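Local coordinates for mannosyl-glycoprotein endo-beta-N-acetylglucosamidase-like domain-containing protein (Pseudomonas protegens, PDB 4KT3) that probably cleaves peptidoglycan as a glycoside hydrolase effector of the type VI secretion system, and is bound here to its immunity partner, at residues A[31-45]-A[165-177]. Residues are numbered along the deposited sequence; the frame is centred on the assembly and turned at random.
Sequences LCNNISAVTFVSKYK and ADIIIAVRGRMAC
Cys32 and Cys177 form a disulfide (SG to SG 2.0 Å, chi3 -83°) that ties the C-terminal residue to the segment leading into helix 35-54. Polar contacts centre on Arg174, whose chain runs extended from CG to NE between residues 31-34 and the first turn of that helix. Its NE donates to Leu31 O at 2.9 Å, nearly straight and 6° out of the guanidinium plane; NH2 adds a weak second bond. Leu31 CD2 sits over the centre of one guanidinium face, Ala37 CB nearer the rim of the other, while NH1 is hydrogen-bonded to Tyr72 OH. Water 1 accepts from both Arg174 NH2 and Asn34 ND2. Asn34 is the N-cap, its OD1 accepting from Ala37 N and hydrogen-bonded to His59 NE2 of the lipoprotein chain. Farther along, Lys45 NZ donates to an in-plane lone pair of Met175 O (2.8 Å); water 2 accepts from Lys45 NZ and donates to Arg174 O. Among apolar groups, Val41 CG1 presses on CG of selenomethionine Met175 at 3.5 Å, Leu31 CD1 lies 3.8 Å from Gly173 CA, and Val38 CG1 3.8 Å from Cys177 CB. In this lysozyme-clan protein the contact thus joins the N-terminal part of the modelled chain to its C terminus around a buried cation, gripped at NE, NH1 and NH2.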
loop_
_atom_site.group_PDB
_atom_site.type_symbol
_atom_site.label_atom_id
_atom_site.label_comp_id
_atom_site.label_asym_id
_atom_site.label_seq_id
_atom_site.Cartn_x
_atom_site.Cartn_y
_atom_site.Cartn_z
ATOM N N LEU A 31 -6.909 14.391 -4.208
ATOM C CA LEU A 31 -7.101 13.274 -3.285
ATOM C C LEU A 31 -8.358 12.489 -3.615
ATOM O O LEU A 31 -8.356 11.260 -3.520
ATOM C CB LEU A 31 -7.173 13.754 -1.829
ATOM C CG LEU A 31 -5.843 14.134 -1.178
ATOM C CD1 LEU A 31 -6.081 14.770 0.187
ATOM C CD2 LEU A 31 -4.937 12.909 -1.060
ATOM N N CYS A 32 -9.423 13.195 -4.007
ATOM C CA CYS A 32 -10.727 12.552 -4.203
ATOM C C CYS A 32 -10.815 11.775 -5.517
ATOM O O CYS A 32 -11.780 11.045 -5.750
ATOM C CB CYS A 32 -11.856 13.584 -4.143
ATOM S SG CYS A 32 -12.009 14.511 -2.583
ATOM N N ASN A 33 -9.807 11.923 -6.370
ATOM C CA ASN A 33 -9.811 11.259 -7.668
ATOM C C ASN A 33 -9.319 9.814 -7.611
ATOM O O ASN A 33 -9.525 9.048 -8.554
ATOM C CB ASN A 33 -8.970 12.057 -8.667
ATOM C CG ASN A 33 -9.598 13.377 -9.014
ATOM O OD1 ASN A 33 -10.812 13.522 -8.951
ATOM N ND2 ASN A 33 -8.774 14.351 -9.384
ATOM N N ASN A 34 -8.681 9.439 -6.504
ATOM C CA ASN A 34 -8.276 8.058 -6.289
ATOM C C ASN A 34 -9.467 7.322 -5.692
ATOM O O ASN A 34 -9.672 7.313 -4.474
ATOM C CB ASN A 34 -7.075 8.009 -5.347
ATOM C CG ASN A 34 -6.556 6.606 -5.129
ATOM O OD1 ASN A 34 -7.268 5.618 -5.354
ATOM N ND2 ASN A 34 -5.296 6.504 -4.684
ATOM N N ILE A 35 -10.270 6.719 -6.557
ATOM C CA ILE A 35 -11.546 6.157 -6.116
ATOM C C ILE A 35 -11.355 4.992 -5.129
ATOM O O ILE A 35 -12.077 4.887 -4.126
ATOM C CB ILE A 35 -12.415 5.734 -7.333
ATOM C CG1 ILE A 35 -12.665 6.925 -8.275
ATOM C CG2 ILE A 35 -13.731 5.162 -6.874
ATOM C CD1 ILE A 35 -13.170 8.209 -7.597
ATOM N N SER A 36 -10.381 4.136 -5.393
ATOM C CA SER A 36 -10.083 3.021 -4.496
ATOM C C SER A 36 -9.833 3.543 -3.088
ATOM O O SER A 36 -10.370 3.004 -2.098
ATOM C CB SER A 36 -8.848 2.280 -4.998
ATOM O OG SER A 36 -8.506 1.197 -4.151
ATOM N N ALA A 37 -8.959 4.540 -2.987
ATOM C CA ALA A 37 -8.608 5.084 -1.672
ATOM C C ALA A 37 -9.808 5.744 -0.972
ATOM O O ALA A 37 -10.023 5.553 0.226
ATOM C CB ALA A 37 -7.438 6.057 -1.799
ATOM N N VAL A 38 -10.585 6.525 -1.712
ATOM C CA VAL A 38 -11.754 7.193 -1.142
ATOM C C VAL A 38 -12.767 6.158 -0.662
ATOM O O VAL A 38 -13.352 6.295 0.402
ATOM C CB VAL A 38 -12.410 8.166 -2.171
ATOM C CG1 VAL A 38 -13.778 8.654 -1.682
ATOM C CG2 VAL A 38 -11.491 9.355 -2.433
ATOM N N THR A 39 -12.959 5.109 -1.451
ATOM C CA THR A 39 -13.898 4.050 -1.092
ATOM C C THR A 39 -13.512 3.428 0.268
ATOM O O THR A 39 -14.354 3.219 1.130
ATOM C CB THR A 39 -13.938 2.984 -2.214
ATOM O OG1 THR A 39 -14.462 3.579 -3.416
ATOM C CG2 THR A 39 -14.800 1.793 -1.836
ATOM N N PHE A 40 -12.234 3.143 0.440
ATOM C CA PHE A 40 -11.747 2.565 1.680
ATOM C C PHE A 40 -11.985 3.498 2.862
ATOM O O PHE A 40 -12.502 3.091 3.929
ATOM C CB PHE A 40 -10.250 2.270 1.550
ATOM C CG PHE A 40 -9.629 1.763 2.819
ATOM C CD1 PHE A 40 -9.814 0.448 3.207
ATOM C CD2 PHE A 40 -8.881 2.604 3.621
ATOM C CE1 PHE A 40 -9.229 -0.041 4.371
ATOM C CE2 PHE A 40 -8.304 2.133 4.797
ATOM C CZ PHE A 40 -8.482 0.805 5.172
ATOM N N VAL A 41 -11.617 4.758 2.692
ATOM C CA VAL A 41 -11.748 5.719 3.779
ATOM C C VAL A 41 -13.228 5.911 4.148
ATOM O O VAL A 41 -13.598 5.884 5.331
ATOM C CB VAL A 41 -11.049 7.034 3.402
ATOM C CG1 VAL A 41 -11.427 8.160 4.375
ATOM C CG2 VAL A 41 -9.531 6.807 3.350
ATOM N N SER A 42 -14.092 6.054 3.147
ATOM C CA SER A 42 -15.518 6.217 3.408
ATOM C C SER A 42 -16.095 4.993 4.102
ATOM O O SER A 42 -16.960 5.116 4.966
ATOM C CB SER A 42 -16.269 6.470 2.113
ATOM O OG SER A 42 -15.920 7.739 1.607
ATOM N N LYS A 43 -15.604 3.812 3.747
ATOM C CA LYS A 43 -16.169 2.583 4.283
ATOM C C LYS A 43 -15.912 2.438 5.773
ATOM O O LYS A 43 -16.769 1.968 6.506
ATOM C CB LYS A 43 -15.581 1.369 3.563
ATOM C CG LYS A 43 -16.133 0.026 4.054
ATOM C CD LYS A 43 -15.772 -1.085 3.088
ATOM C CE LYS A 43 -16.404 -2.387 3.490
ATOM N NZ LYS A 43 -15.913 -3.517 2.657
ATOM N N TYR A 44 -14.714 2.812 6.227
ATOM C CA TYR A 44 -14.268 2.452 7.574
ATOM C C TYR A 44 -14.001 3.603 8.522
ATOM O O TYR A 44 -13.693 3.378 9.696
ATOM C CB TYR A 44 -13.017 1.587 7.492
ATOM C CG TYR A 44 -13.244 0.231 6.875
ATOM C CD1 TYR A 44 -14.082 -0.695 7.482
ATOM C CD2 TYR A 44 -12.590 -0.141 5.707
ATOM C CE1 TYR A 44 -14.280 -1.949 6.920
ATOM C CE2 TYR A 44 -12.789 -1.385 5.139
ATOM C CZ TYR A 44 -13.620 -2.287 5.755
ATOM O OH TYR A 44 -13.800 -3.530 5.185
ATOM N N LYS A 45 -14.164 4.839 8.063
ATOM C CA LYS A 45 -13.863 5.971 8.942
ATOM C C LYS A 45 -14.709 6.002 10.216
ATOM O O LYS A 45 -14.199 6.333 11.293
ATOM C CB LYS A 45 -13.943 7.297 8.188
ATOM C CG LYS A 45 -15.292 7.650 7.578
ATOM C CD LYS A 45 -15.162 8.913 6.751
ATOM C CE LYS A 45 -16.489 9.305 6.106
ATOM N NZ LYS A 45 -16.359 10.518 5.254
ATOM N N ALA A 165 3.243 9.251 8.058
ATOM C CA ALA A 165 2.604 10.510 8.408
ATOM C C ALA A 165 1.915 11.121 7.184
ATOM O O ALA A 165 0.825 11.688 7.293
ATOM C CB ALA A 165 3.625 11.483 9.013
ATOM N N ASP A 166 2.537 10.989 6.016
ATOM C CA ASP A 166 1.938 11.488 4.780
ATOM C C ASP A 166 0.652 10.738 4.434
ATOM O O ASP A 166 -0.313 11.340 3.960
ATOM C CB ASP A 166 2.930 11.411 3.617
ATOM C CG ASP A 166 4.002 12.491 3.692
ATOM O OD1 ASP A 166 3.870 13.411 4.531
ATOM O OD2 ASP A 166 4.974 12.426 2.904
ATOM N N ILE A 167 0.634 9.428 4.672
ATOM C CA ILE A 167 -0.586 8.642 4.452
ATOM C C ILE A 167 -1.694 9.105 5.395
ATOM O O ILE A 167 -2.852 9.239 4.984
ATOM C CB ILE A 167 -0.332 7.138 4.638
ATOM C CG1 ILE A 167 0.522 6.624 3.477
ATOM C CG2 ILE A 167 -1.640 6.367 4.695
ATOM C CD1 ILE A 167 0.983 5.188 3.643
ATOM N N ILE A 168 -1.336 9.377 6.644
ATOM C CA ILE A 168 -2.312 9.831 7.632
ATOM C C ILE A 168 -2.922 11.160 7.188
ATOM O O ILE A 168 -4.138 11.369 7.272
ATOM C CB ILE A 168 -1.641 9.959 9.022
ATOM C CG1 ILE A 168 -1.392 8.553 9.587
ATOM C CG2 ILE A 168 -2.494 10.775 9.974
ATOM C CD1 ILE A 168 -0.429 8.512 10.775
ATOM N N ILE A 169 -2.085 12.058 6.684
ATOM C CA ILE A 169 -2.570 13.356 6.225
ATOM C C ILE A 169 -3.465 13.190 4.991
ATOM O O ILE A 169 -4.500 13.865 4.858
ATOM C CB ILE A 169 -1.393 14.312 5.949
ATOM C CG1 ILE A 169 -0.694 14.642 7.269
ATOM C CG2 ILE A 169 -1.877 15.596 5.279
ATOM C CD1 ILE A 169 0.683 15.255 7.111
ATOM N N ALA A 170 -3.087 12.274 4.106
ATOM C CA ALA A 170 -3.892 11.995 2.917
ATOM C C ALA A 170 -5.255 11.417 3.300
ATOM O O ALA A 170 -6.281 11.789 2.728
ATOM C CB ALA A 170 -3.151 11.045 1.979
ATOM N N VAL A 171 -5.256 10.497 4.256
ATOM C CA VAL A 171 -6.501 9.937 4.774
ATOM C C VAL A 171 -7.387 11.029 5.372
ATOM O O VAL A 171 -8.586 11.061 5.110
ATOM C CB VAL A 171 -6.232 8.774 5.769
ATOM C CG1 VAL A 171 -7.459 8.447 6.628
ATOM C CG2 VAL A 171 -5.799 7.543 5.005
ATOM N N ARG A 172 -6.806 11.919 6.172
ATOM C CA ARG A 172 -7.563 13.034 6.730
ATOM C C ARG A 172 -8.286 13.796 5.623
ATOM O O ARG A 172 -9.461 14.144 5.765
ATOM C CB ARG A 172 -6.659 13.987 7.511
ATOM C CG ARG A 172 -7.415 15.043 8.327
ATOM C CD ARG A 172 -6.469 16.134 8.845
ATOM N NE ARG A 172 -5.394 15.582 9.660
ATOM C CZ ARG A 172 -4.132 16.006 9.647
ATOM N NH1 ARG A 172 -3.759 17.010 8.863
ATOM N NH2 ARG A 172 -3.238 15.423 10.432
ATOM N N GLY A 173 -7.582 14.060 4.524
ATOM C CA GLY A 173 -8.180 14.764 3.403
ATOM C C GLY A 173 -9.236 13.937 2.690
ATOM O O GLY A 173 -10.267 14.463 2.276
ATOM N N ARG A 174 -8.984 12.644 2.528
ATOM C CA ARG A 174 -9.925 11.774 1.833
ATOM C C ARG A 174 -11.219 11.561 2.611
ATOM O O ARG A 174 -12.249 11.207 2.031
ATOM C CB ARG A 174 -9.251 10.441 1.474
ATOM C CG ARG A 174 -8.261 10.625 0.343
ATOM C CD ARG A 174 -7.613 9.358 -0.165
ATOM N NE ARG A 174 -7.009 9.665 -1.476
ATOM C CZ ARG A 174 -5.751 9.434 -1.846
ATOM N NH1 ARG A 174 -4.878 8.839 -1.046
ATOM N NH2 ARG A 174 -5.361 9.795 -3.060
HETATM N N MSE A 175 -11.187 11.825 3.910
HETATM C CA MSE A 175 -12.401 11.753 4.718
HETATM C C MSE A 175 -13.440 12.800 4.311
HETATM O O MSE A 175 -14.627 12.639 4.586
HETATM C CB MSE A 175 -12.060 11.898 6.212
HETATM C CG MSE A 175 -11.400 10.665 6.806
HETATM SE SE MSE A 175 -10.842 10.866 8.634
HETATM C CE MSE A 175 -12.603 10.989 9.479
ATOM N N ALA A 176 -12.991 13.851 3.631
ATOM C CA ALA A 176 -13.863 14.917 3.146
ATOM C C ALA A 176 -14.481 14.627 1.769
ATOM O O ALA A 176 -15.313 15.390 1.282
ATOM C CB ALA A 176 -13.067 16.229 3.089
ATOM N N CYS A 177 -14.051 13.538 1.136
ATOM C CA CYS A 177 -14.459 13.217 -0.228
ATOM C C CYS A 177 -15.775 12.453 -0.254
ATOM O O CYS A 177 -16.394 12.317 -1.321
ATOM C CB CYS A 177 -13.396 12.347 -0.899
ATOM S SG CYS A 177 -11.776 13.109 -1.110
ATOM O OXT CYS A 177 -16.224 11.935 0.777
HETATM O O HOH W 1 -2.977 8.528 -4.392
HETATM O O HOH W 2 -14.642 9.648 3.017
#